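Local coordinates for protein Cfl (Pectobacterium brasiliense, PDB 7A9J) that probably activates carboxylic acids with ATP, as adenylate-forming ligases do, and serves in amide synthesis as a coronafacic acid ligase, at residues Ser328-Ser333 with His347-Ile352; Ala277-Thr282 with Thr305-Gly310. The protein carries 1 engineered substitution. All blocks are in the same frame, centred on the assembly; numbering follows the deposited sequence.

Interaction 1. Residues Ser328-Ser333 with His347-Ile352. With R4Z (6-ethyl-1-oxidanylidene-indene-4-carboxylic acid), chain B.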
loop_
_atom_site.group_PDB
_atom_site.type_symbol
_atom_site.label_atom_id
_atom_site.label_comp_id
_atom_site.label_asym_id
_atom_site.label_seq_id
_atom_site.Cartn_x
_atom_site.Cartn_y
_atom_site.Cartn_z
ATOM N N SER A 328 20.623 -0.552 -3.115
ATOM C CA SER A 328 19.599 0.473 -3.256
ATOM C C SER A 328 19.115 0.804 -1.850
ATOM O O SER A 328 19.166 -0.044 -0.950
ATOM C CB SER A 328 18.446 -0.026 -4.148
ATOM O OG SER A 328 17.384 0.924 -4.372
ATOM N N HIS A 329 18.629 2.033 -1.668
ATOM C CA HIS A 329 18.365 2.584 -0.334
ATOM C C HIS A 329 16.858 2.639 -0.174
ATOM O O HIS A 329 16.208 3.563 -0.682
ATOM C CB HIS A 329 18.995 3.953 -0.194
ATOM C CG HIS A 329 20.458 3.965 -0.533
ATOM N ND1 HIS A 329 21.438 3.890 0.428
ATOM C CD2 HIS A 329 21.104 4.002 -1.735
ATOM C CE1 HIS A 329 22.627 3.906 -0.151
ATOM N NE2 HIS A 329 22.453 3.985 -1.463
ATOM N N LEU A 330 16.292 1.600 0.440
ATOM C CA LEU A 330 14.840 1.470 0.513
ATOM C C LEU A 330 14.212 2.625 1.277
ATOM O O LEU A 330 14.778 3.146 2.250
ATOM C CB LEU A 330 14.462 0.139 1.193
ATOM C CG LEU A 330 12.976 -0.264 1.103
ATOM C CD1 LEU A 330 12.552 -0.622 -0.355
ATOM C CD2 LEU A 330 12.811 -1.521 2.015
ATOM N N GLN A 331 13.012 3.000 0.846
ATOM C CA GLN A 331 12.213 4.019 1.493
ATOM C C GLN A 331 10.952 3.334 1.983
ATOM O O GLN A 331 10.609 2.255 1.512
ATOM C CB GLN A 331 11.878 5.163 0.509
ATOM C CG GLN A 331 13.175 5.727 -0.077
ATOM C CD GLN A 331 12.945 7.015 -0.889
ATOM O OE1 GLN A 331 11.814 7.423 -1.081
ATOM N NE2 GLN A 331 14.016 7.674 -1.255
ATOM N N SER A 332 10.207 4.019 2.828
ATOM C CA SER A 332 8.917 3.450 3.178
ATOM C C SER A 332 7.876 4.542 3.292
ATOM O O SER A 332 8.170 5.706 3.525
ATOM C CB SER A 332 8.970 2.622 4.522
ATOM O OG SER A 332 9.430 3.443 5.593
ATOM N N SER A 333 6.623 4.102 3.155
ATOM C CA SER A 333 5.489 4.987 3.271
ATOM C C SER A 333 4.503 4.324 4.214
ATOM O O SER A 333 4.359 3.104 4.218
ATOM C CB SER A 333 4.882 5.237 1.830
ATOM O OG SER A 333 3.812 6.169 1.925
ATOM N N HIS A 347 12.409 8.523 4.047
ATOM C CA HIS A 347 13.126 8.637 2.782
ATOM C C HIS A 347 14.464 7.904 2.808
ATOM O O HIS A 347 15.137 7.871 1.808
ATOM C CB HIS A 347 13.335 10.127 2.466
ATOM C CG HIS A 347 14.094 10.830 3.524
ATOM N ND1 HIS A 347 13.473 11.359 4.636
ATOM C CD2 HIS A 347 15.418 11.073 3.663
ATOM C CE1 HIS A 347 14.390 11.917 5.421
ATOM N NE2 HIS A 347 15.579 11.745 4.868
ATOM N N ASP A 348 14.860 7.245 3.928
ATOM C CA ASP A 348 16.096 6.470 3.894
ATOM C C ASP A 348 16.159 5.490 5.091
ATOM O O ASP A 348 16.833 5.737 6.063
ATOM C CB ASP A 348 17.292 7.437 3.914
ATOM C CG ASP A 348 18.623 6.774 3.632
ATOM O OD1 ASP A 348 19.600 7.564 3.571
ATOM O OD2 ASP A 348 18.762 5.525 3.540
ATOM N N ILE A 349 15.428 4.379 4.999
ATOM C CA ILE A 349 15.258 3.496 6.165
ATOM C C ILE A 349 16.591 3.010 6.673
ATOM O O ILE A 349 16.833 2.940 7.884
ATOM C CB ILE A 349 14.383 2.305 5.761
ATOM C CG1 ILE A 349 13.035 2.794 5.246
ATOM C CG2 ILE A 349 14.198 1.434 7.056
ATOM C CD1 ILE A 349 12.261 1.614 4.562
ATOM N N TYR A 350 17.470 2.612 5.749
ATOM C CA TYR A 350 18.660 1.916 6.141
ATOM C C TYR A 350 19.630 2.839 6.877
ATOM O O TYR A 350 20.497 2.373 7.618
ATOM C CB TYR A 350 19.280 1.292 4.904
ATOM C CG TYR A 350 20.473 0.444 5.168
ATOM C CD1 TYR A 350 20.453 -0.597 6.136
ATOM C CD2 TYR A 350 21.650 0.660 4.491
ATOM C CE1 TYR A 350 21.547 -1.355 6.375
ATOM C CE2 TYR A 350 22.776 -0.118 4.727
ATOM C CZ TYR A 350 22.716 -1.134 5.660
ATOM O OH TYR A 350 23.819 -1.894 5.924
ATOM N N ALA A 351 19.481 4.165 6.676
ATOM C CA ALA A 351 20.358 5.111 7.365
ATOM C C ALA A 351 20.172 5.094 8.899
ATOM O O ALA A 351 21.038 5.560 9.658
ATOM C CB ALA A 351 20.077 6.520 6.842
ATOM N N ILE A 352 19.006 4.642 9.340
ATOM C CA ILE A 352 18.682 4.615 10.777
ATOM C C ILE A 352 18.826 3.182 11.260
ATOM O O ILE A 352 18.125 2.297 10.748
ATOM C CB ILE A 352 17.242 5.115 11.013
ATOM C CG1 ILE A 352 16.985 6.465 10.291
ATOM C CG2 ILE A 352 16.987 5.199 12.522
ATOM C CD1 ILE A 352 17.940 7.487 10.705
HETATM C C13 R4Z B . -4.137 5.285 1.754
HETATM C C15 R4Z B . -1.659 4.825 2.041
HETATM C C02 R4Z B . 0.851 4.178 2.229
HETATM C C03 R4Z B . 1.668 3.048 2.202
HETATM C C04 R4Z B . 0.703 1.864 2.123
HETATM C C05 R4Z B . -0.564 3.978 2.091
HETATM C C06 R4Z B . -0.747 2.576 1.992
HETATM C C07 R4Z B . -2.038 2.089 1.822
HETATM C C08 R4Z B . -2.262 0.572 1.711
HETATM C C11 R4Z B . -3.126 2.957 1.733
HETATM C C12 R4Z B . -2.954 4.343 1.839
HETATM C C14 R4Z B . -4.581 5.479 0.276
HETATM O O01 R4Z B . 1.321 5.277 2.364
HETATM O O09 R4Z B . -3.378 0.183 1.274
HETATM O O10 R4Z B . -1.382 -0.280 2.056
HETATM O O HOH W 1 21.052 4.568 3.250
HETATM O O HOH W 2 17.449 3.156 2.912
#
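Ile349 presses the CD1 methyl of its longer branch against the backbone of Gln331 and the side chain of Ser332, and this is the tight half of the contact. CD1 lies 3.4 Å from Ser332 CB, closer than two carbons usually come, and it also touches the carbonyl carbon of Gln331. The reach comes from CG1 standing anti to the carbonyl carbon (chi1 -58°) with CD1 extended beyond it. Leu330 lies alongside, pointing the same way, its CG 4.0 Å from Ile349 CD1. Two branched aliphatic residues suit this place because helix 316-326 covers both, with Leu318 on Leu330 and Thr316 and Ser319 on Ile349. Next to this packing the main chains join: Ile349 N gives its hydrogen to Leu330 O at 3.1 Å. The buried Gln331 runs alongside His347, its CG 3.5 Å from His347 O, and its OE1 is hydrogen-bonded to Tyr345 OH.

The other half is wet. Water 2 donates to Leu330 O at 2.8 Å, so this carbonyl has two donors; the same water donates to Asp348 OD2 and accepts from Tyr350 N. Water 1 also donates to OD2 and lies 2.9 Å from His329 ND1, spanning the 4.4 Å between ND1 and Asp348 OD2.

Farther along the strand, Ser333 OG donates to the ketone O01 of R4Z at 2.7 Å, just ahead of the Tyr-Gly-x-Thr-Glu motif of adenylate-forming enzymes. The chemistry thus changes along the contact: close apolar packing fixes the 3-10 turn on the strand, while water carries the polar link at its solvent side, where the carboxylate may favour a protonated His329.

Interaction 2. Residues Ala277-Thr282 with Thr305-Gly310. With R4Z (6-ethyl-1-oxidanylidene-indene-4-carboxylic acid), chain B.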
loop_
_atom_site.group_PDB
_atom_site.type_symbol
_atom_site.label_atom_id
_atom_site.label_comp_id
_atom_site.label_asym_id
_atom_site.label_seq_id
_atom_site.Cartn_x
_atom_site.Cartn_y
_atom_site.Cartn_z
ATOM N N ALA A 277 12.132 4.163 -12.879
ATOM C CA ALA A 277 12.961 4.995 -12.010
ATOM C C ALA A 277 12.533 4.896 -10.558
ATOM O O ALA A 277 13.322 5.256 -9.668
ATOM C CB ALA A 277 12.878 6.472 -12.419
ATOM N N TRP A 278 11.309 4.417 -10.308
ATOM C CA TRP A 278 10.716 4.468 -8.977
ATOM C C TRP A 278 9.735 3.319 -8.898
ATOM O O TRP A 278 8.969 3.104 -9.854
ATOM C CB TRP A 278 10.030 5.817 -8.784
ATOM C CG TRP A 278 9.474 6.084 -7.390
ATOM C CD1 TRP A 278 10.071 6.829 -6.418
ATOM C CD2 TRP A 278 8.177 5.764 -6.923
ATOM N NE1 TRP A 278 9.221 6.967 -5.349
ATOM C CE2 TRP A 278 8.055 6.296 -5.631
ATOM C CE3 TRP A 278 7.097 5.028 -7.477
ATOM C CZ2 TRP A 278 6.899 6.165 -4.859
ATOM C CZ3 TRP A 278 5.936 4.871 -6.702
ATOM C CH2 TRP A 278 5.835 5.461 -5.412
ATOM N N ILE A 279 9.770 2.558 -7.793
ATOM C CA ILE A 279 8.930 1.376 -7.657
ATOM C C ILE A 279 8.296 1.440 -6.271
ATOM O O ILE A 279 9.017 1.408 -5.253
ATOM C CB ILE A 279 9.746 0.078 -7.759
ATOM C CG1 ILE A 279 10.546 0.047 -9.072
ATOM C CG2 ILE A 279 8.827 -1.124 -7.617
ATOM C CD1 ILE A 279 11.439 -1.208 -9.162
ATOM N N ALA A 280 6.973 1.428 -6.224
ATOM C CA ALA A 280 6.261 1.197 -4.971
ATOM C C ALA A 280 5.812 -0.254 -4.874
ATOM O O ALA A 280 5.497 -0.898 -5.868
ATOM C CB ALA A 280 5.043 2.138 -4.864
ATOM N N GLY A 281 5.778 -0.788 -3.641
ATOM C CA GLY A 281 5.313 -2.168 -3.503
ATOM C C GLY A 281 5.076 -2.463 -2.030
ATOM O O GLY A 281 5.389 -1.652 -1.156
ATOM N N THR A 282 4.436 -3.600 -1.782
ATOM C CA THR A 282 4.423 -4.127 -0.382
ATOM C C THR A 282 5.788 -4.625 0.035
ATOM O O THR A 282 6.654 -4.907 -0.787
ATOM C CB THR A 282 3.445 -5.282 -0.255
ATOM O OG1 THR A 282 3.953 -6.411 -0.983
ATOM C CG2 THR A 282 2.053 -4.846 -0.723
ATOM N N THR A 305 17.595 2.968 -8.654
ATOM C CA THR A 305 16.138 2.956 -8.592
ATOM C C THR A 305 15.668 3.264 -7.180
ATOM O O THR A 305 16.225 2.751 -6.200
ATOM C CB THR A 305 15.596 1.593 -9.022
ATOM O OG1 THR A 305 16.161 1.242 -10.302
ATOM C CG2 THR A 305 14.023 1.617 -9.111
ATOM N N VAL A 306 14.651 4.101 -7.073
ATOM C CA VAL A 306 14.123 4.490 -5.763
ATOM C C VAL A 306 12.958 3.565 -5.483
ATOM O O VAL A 306 11.992 3.542 -6.240
ATOM C CB VAL A 306 13.667 5.961 -5.743
ATOM C CG1 VAL A 306 12.966 6.304 -4.400
ATOM C CG2 VAL A 306 14.863 6.875 -5.924
ATOM N N CYS A 307 13.051 2.781 -4.413
ATOM C CA CYS A 307 12.005 1.815 -4.069
ATOM C C CYS A 307 11.330 2.199 -2.757
ATOM O O CYS A 307 12.011 2.552 -1.789
ATOM C CB CYS A 307 12.606 0.403 -3.927
ATOM S SG CYS A 307 13.290 -0.114 -5.564
ATOM N N VAL A 308 10.003 2.109 -2.721
ATOM C CA VAL A 308 9.200 2.567 -1.589
ATOM C C VAL A 308 8.327 1.404 -1.135
ATOM O O VAL A 308 7.382 1.020 -1.839
ATOM C CB VAL A 308 8.338 3.795 -1.930
ATOM C CG1 VAL A 308 7.489 4.177 -0.700
ATOM C CG2 VAL A 308 9.208 5.000 -2.413
ATOM N N ALA A 309 8.575 0.908 0.088
ATOM C CA ALA A 309 7.789 -0.185 0.655
ATOM C C ALA A 309 6.631 0.434 1.430
ATOM O O ALA A 309 6.847 1.262 2.315
ATOM C CB ALA A 309 8.654 -1.043 1.623
ATOM N N GLY A 310 5.426 -0.028 1.177
ATOM C CA GLY A 310 4.254 0.658 1.711
ATOM C C GLY A 310 3.460 -0.222 2.645
ATOM O O GLY A 310 3.207 -1.368 2.315
HETATM C C13 R4Z B . -4.137 5.285 1.754
HETATM C C15 R4Z B . -1.659 4.825 2.041
HETATM C C02 R4Z B . 0.851 4.178 2.229
HETATM C C03 R4Z B . 1.668 3.048 2.202
HETATM C C04 R4Z B . 0.703 1.864 2.123
HETATM C C05 R4Z B . -0.564 3.978 2.091
HETATM C C06 R4Z B . -0.747 2.576 1.992
HETATM C C07 R4Z B . -2.038 2.089 1.822
HETATM C C08 R4Z B . -2.262 0.572 1.711
HETATM C C11 R4Z B . -3.126 2.957 1.733
HETATM C C12 R4Z B . -2.954 4.343 1.839
HETATM C C14 R4Z B . -4.581 5.479 0.276
HETATM O O01 R4Z B . 1.321 5.277 2.364
HETATM O O09 R4Z B . -3.378 0.183 1.274
HETATM O O10 R4Z B . -1.382 -0.280 2.056
#
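Trp278 sets its indole obliquely against Val306, its partner in register, and Val308, two residues on, across two parallel strands whose directions differ by 13°. The side chain can be followed outward along its touching atoms. CB is 3.9 Å from Val306 O, and CG is near the same oxygen. Because CG stands anti to the backbone N (chi1 -174°), the ring passes across the neighbouring strand: CD1 meets Val306 CG1 at 3.6 Å, NE1 comes 3.5 Å from Val308 CG2, CE2 lies near that methyl, and CZ2 ends the contact 3.6 Å from Val308 CG2. A broad ring can thus cover two valines of alternate positions, whose branched side chains suit an extended backbone.

Five backbone bonds zip the strands in parallel register, from Val306 N to Ala277 O at one end to Gly310 N to Gly281 O (2.8 Å) at the other. Ile279 and Cys307 occupy the opposite face, where Ile279 CB lies 4.2 Å from Cys307 SG, and Thr305 CG2 fills in against Ile279 CG1. At the end near the pocket Gly310 bears no side chain, and R4Z C04 comes to 3.5 Å from Gly310 C.

The strands belong to a beta-alpha-beta unit with helix 283-294 between them. That helix, through Phe286, covers Ile279, Cys307 and Ala309, and Thr282 caps its N-terminus while its own N bonds to Asn285 OD1. On the tryptophan's face, helix 240-251 packs Ile245 against Trp278 and Ala280, the small alanine also meeting Trp241, and strand 331-335 continues the sheet beside 306-311.

The contacts meet where strands 306-311 and 331-335 run side by side: Gln331 N and O probably bond to Cys307 O and Ala309 N, so interaction 1 adds the next strand to the pair of interaction 2. Interaction 2 is buried, held by regular parallel backbone bonds and by apolar side chains on both faces. Interaction 1 lies farther from the centre of the chain and is only partly buried; a single direct backbone bond joins the loop residues 347-352 to segment 328-333, and waters bridge Asp348 and His329. Both reach R4Z through the last residue of a segment, but differently: Ser333 gives a hydrogen bond, whereas Gly310 offers a bare main chain for close packing.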